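Local coordinates for protein carboxylesterase YBFK (Bacillus subtilis, PDB 4CCY) that hydrolyses carboxylic esters to an alcohol and a carboxylate, as a bacterial carboxylesterase of the alpha/beta hydrolase superfamily, at residues Ala54-Leu59 / Leu118-Ala123. Sequence-based numbering, arbitrary orientation.
Sequences APSLIL and LGLETA
I58 and L120 carry most of the apolar contact. Their side chains run alongside in opposing senses, CD1 of I58 4.0 Å from CD1 of L120, whereas I58 and L118 meet tip to tip, CD1 to CD1 at 4.1 Å. With CG1 of I58 anti to its carbonyl carbon (chi1 -57°), that CG1 packs against A123 CB at 3.9 Å, and CD1 carries on to the leucines. S56 supplies the polar atom: its OG touches L120 CD2 at 3.3 Å, and its CB approaches L120 CD1 at 3.8 Å, so the isobutyl fork of L120 meets the serine through both methyls. Replacing L120 by an alanine would probably open a gap between S56 and I58 and leave the I58 methyl with less to pack against. The segments bury 230 Å² in all, with no hydrogen bond between them; strand 56-60 instead pairs in parallel with strand 123-128 through backbone bonds of S56 and I58 to H124. Y84 of strand 82-86 packs against S56, L118 and L120, so the adjoining strand also lines this contact. The chemistry implies that the connection from helix 104-118 into strand 123-128 is held against strand 56-60 by van der Waals contact, with the strands' own pairing left to backbone bonds.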
ATOM      1  N   ALA A  54      21.557   5.916   3.504  1.00 24.32           N
ATOM      2  CA  ALA A  54      20.951   4.786   4.225  1.00 23.24           C
ATOM      3  C   ALA A  54      20.313   3.768   3.261  1.00 22.15           C
ATOM      4  O   ALA A  54      19.972   4.132   2.126  1.00 21.82           O
ATOM      5  CB  ALA A  54      19.923   5.299   5.223  1.00 22.38           C
ATOM      6  N   PRO A  55      20.145   2.489   3.699  1.00 21.48           N
ATOM      7  CA  PRO A  55      19.496   1.506   2.818  1.00 20.22           C
ATOM      8  C   PRO A  55      18.100   1.958   2.360  1.00 18.32           C
ATOM      9  O   PRO A  55      17.407   2.691   3.075  1.00 17.58           O
ATOM     10  CB  PRO A  55      19.412   0.241   3.685  1.00 20.65           C
ATOM     11  CG  PRO A  55      20.515   0.392   4.684  1.00 22.10           C
ATOM     12  CD  PRO A  55      20.636   1.870   4.949  1.00 22.28           C
ATOM     13  N   SER A  56      17.709   1.528   1.164  1.00 17.22           N
ATOM     14  CA  SER A  56      16.449   1.949   0.556  1.00 15.90           C
ATOM     15  C   SER A  56      15.199   1.235   1.106  1.00 14.85           C
ATOM     16  O   SER A  56      15.223   0.034   1.361  1.00 14.97           O
ATOM     17  CB  SER A  56      16.530   1.822  -0.969  1.00 15.88           C
ATOM     18  OG  SER A  56      17.628   2.576  -1.467  1.00 16.66           O
ATOM     19  N   LEU A  57      14.115   1.988   1.290  1.00 13.80           N
ATOM     20  CA  LEU A  57      12.823   1.399   1.680  1.00 13.04           C
ATOM     21  C   LEU A  57      11.688   2.007   0.872  1.00 12.28           C
ATOM     22  O   LEU A  57      11.393   3.196   1.005  1.00 12.28           O
ATOM     23  CB  LEU A  57      12.570   1.536   3.195  1.00 12.85           C
ATOM     24  CG  LEU A  57      11.177   1.174   3.757  1.00 12.22           C
ATOM     25  CD1 LEU A  57      10.775  -0.282   3.519  1.00 12.21           C
ATOM     26  CD2 LEU A  57      11.063   1.532   5.232  1.00 12.43           C
ATOM     27  N   ILE A  58      11.065   1.183   0.032  1.00 12.07           N
ATOM     28  CA  ILE A  58       9.936   1.583  -0.805  1.00 11.52           C
ATOM     29  C   ILE A  58       8.659   1.409  -0.003  1.00 11.08           C
ATOM     30  O   ILE A  58       8.449   0.345   0.597  1.00 11.13           O
ATOM     31  CB  ILE A  58       9.817   0.681  -2.072  1.00 11.70           C
ATOM     32  CG1 ILE A  58      11.112   0.682  -2.907  1.00 12.43           C
ATOM     33  CG2 ILE A  58       8.587   1.050  -2.911  1.00 11.14           C
ATOM     34  CD1 ILE A  58      11.479   2.004  -3.548  1.00 12.45           C
ATOM     35  N   LEU A  59       7.806   2.436   0.004  1.00 10.32           N
ATOM     36  CA  LEU A  59       6.523   2.350   0.707  1.00 10.04           C
ATOM     37  C   LEU A  59       5.352   2.360  -0.259  1.00  9.86           C
ATOM     38  O   LEU A  59       5.273   3.238  -1.125  1.00  9.79           O
ATOM     39  CB  LEU A  59       6.368   3.490   1.730  1.00 10.02           C
ATOM     40  CG  LEU A  59       7.413   3.519   2.864  1.00 10.33           C
ATOM     41  CD1 LEU A  59       7.207   4.704   3.804  1.00 10.33           C
ATOM     42  CD2 LEU A  59       7.415   2.205   3.644  1.00 10.39           C
ATOM     43  N   LEU A 118      14.999   5.377  -9.933  1.00 16.90           N
ATOM     44  CA  LEU A 118      15.530   5.783  -8.627  1.00 17.14           C
ATOM     45  C   LEU A 118      17.007   5.388  -8.450  1.00 18.12           C
ATOM     46  O   LEU A 118      17.659   5.825  -7.500  1.00 18.72           O
ATOM     47  CB  LEU A 118      14.676   5.203  -7.487  1.00 16.25           C
ATOM     48  CG  LEU A 118      13.304   5.834  -7.187  1.00 15.85           C
ATOM     49  CD1 LEU A 118      12.612   5.115  -6.036  1.00 14.91           C
ATOM     50  CD2 LEU A 118      13.421   7.322  -6.880  1.00 16.09           C
ATOM     51  N   GLY A 119      17.522   4.571  -9.372  1.00 18.60           N
ATOM     52  CA  GLY A 119      18.906   4.107  -9.345  1.00 19.56           C
ATOM     53  C   GLY A 119      19.117   2.990  -8.333  1.00 20.15           C
ATOM     54  O   GLY A 119      20.216   2.830  -7.803  1.00 20.69           O
ATOM     55  N   LEU A 120      18.068   2.215  -8.057  1.00 19.67           N
ATOM     56  CA  LEU A 120      18.150   1.198  -7.023  1.00 20.11           C
ATOM     57  C   LEU A 120      18.295  -0.188  -7.608  1.00 20.99           C
ATOM     58  O   LEU A 120      17.517  -0.589  -8.487  1.00 20.80           O
ATOM     59  CB  LEU A 120      16.921   1.230  -6.113  1.00 19.12           C
ATOM     60  CG  LEU A 120      16.498   2.560  -5.479  1.00 18.91           C
ATOM     61  CD1 LEU A 120      15.312   2.328  -4.570  1.00 17.99           C
ATOM     62  CD2 LEU A 120      17.641   3.241  -4.728  1.00 19.30           C
ATOM     63  N   GLU A 121      19.289  -0.919  -7.113  1.00 21.67           N
ATOM     64  CA  GLU A 121      19.441  -2.318  -7.459  1.00 22.15           C
ATOM     65  C   GLU A 121      18.479  -3.158  -6.604  1.00 20.67           C
ATOM     66  O   GLU A 121      17.712  -3.971  -7.136  1.00 19.94           O
ATOM     67  CB  GLU A 121      20.906  -2.753  -7.310  1.00 25.07           C
ATOM     68  CG  GLU A 121      21.214  -4.201  -7.695  1.00 28.25           C
ATOM     69  CD  GLU A 121      20.555  -4.654  -8.998  1.00 30.60           C
ATOM     70  OE1 GLU A 121      20.748  -3.993 -10.049  1.00 31.98           O
ATOM     71  OE2 GLU A 121      19.840  -5.689  -8.970  1.00 31.97           O
ATOM     72  N   THR A 122      18.512  -2.955  -5.286  1.00 19.33           N
ATOM     73  CA  THR A 122      17.569  -3.631  -4.379  1.00 17.87           C
ATOM     74  C   THR A 122      16.973  -2.660  -3.355  1.00 16.77           C
ATOM     75  O   THR A 122      17.440  -1.516  -3.218  1.00 16.61           O
ATOM     76  CB  THR A 122      18.227  -4.804  -3.607  1.00 18.43           C
ATOM     77  OG1 THR A 122      19.151  -4.273  -2.645  1.00 18.93           O
ATOM     78  CG2 THR A 122      18.948  -5.783  -4.542  1.00 18.99           C
ATOM     79  N   ALA A 123      15.941  -3.117  -2.643  1.00 15.42           N
ATOM     80  CA  ALA A 123      15.320  -2.326  -1.587  1.00 14.79           C
ATOM     81  C   ALA A 123      14.485  -3.188  -0.654  1.00 14.21           C
ATOM     82  O   ALA A 123      14.010  -4.268  -1.028  1.00 13.70           O
ATOM     83  CB  ALA A 123      14.428  -1.234  -2.181  1.00 14.27           C
TER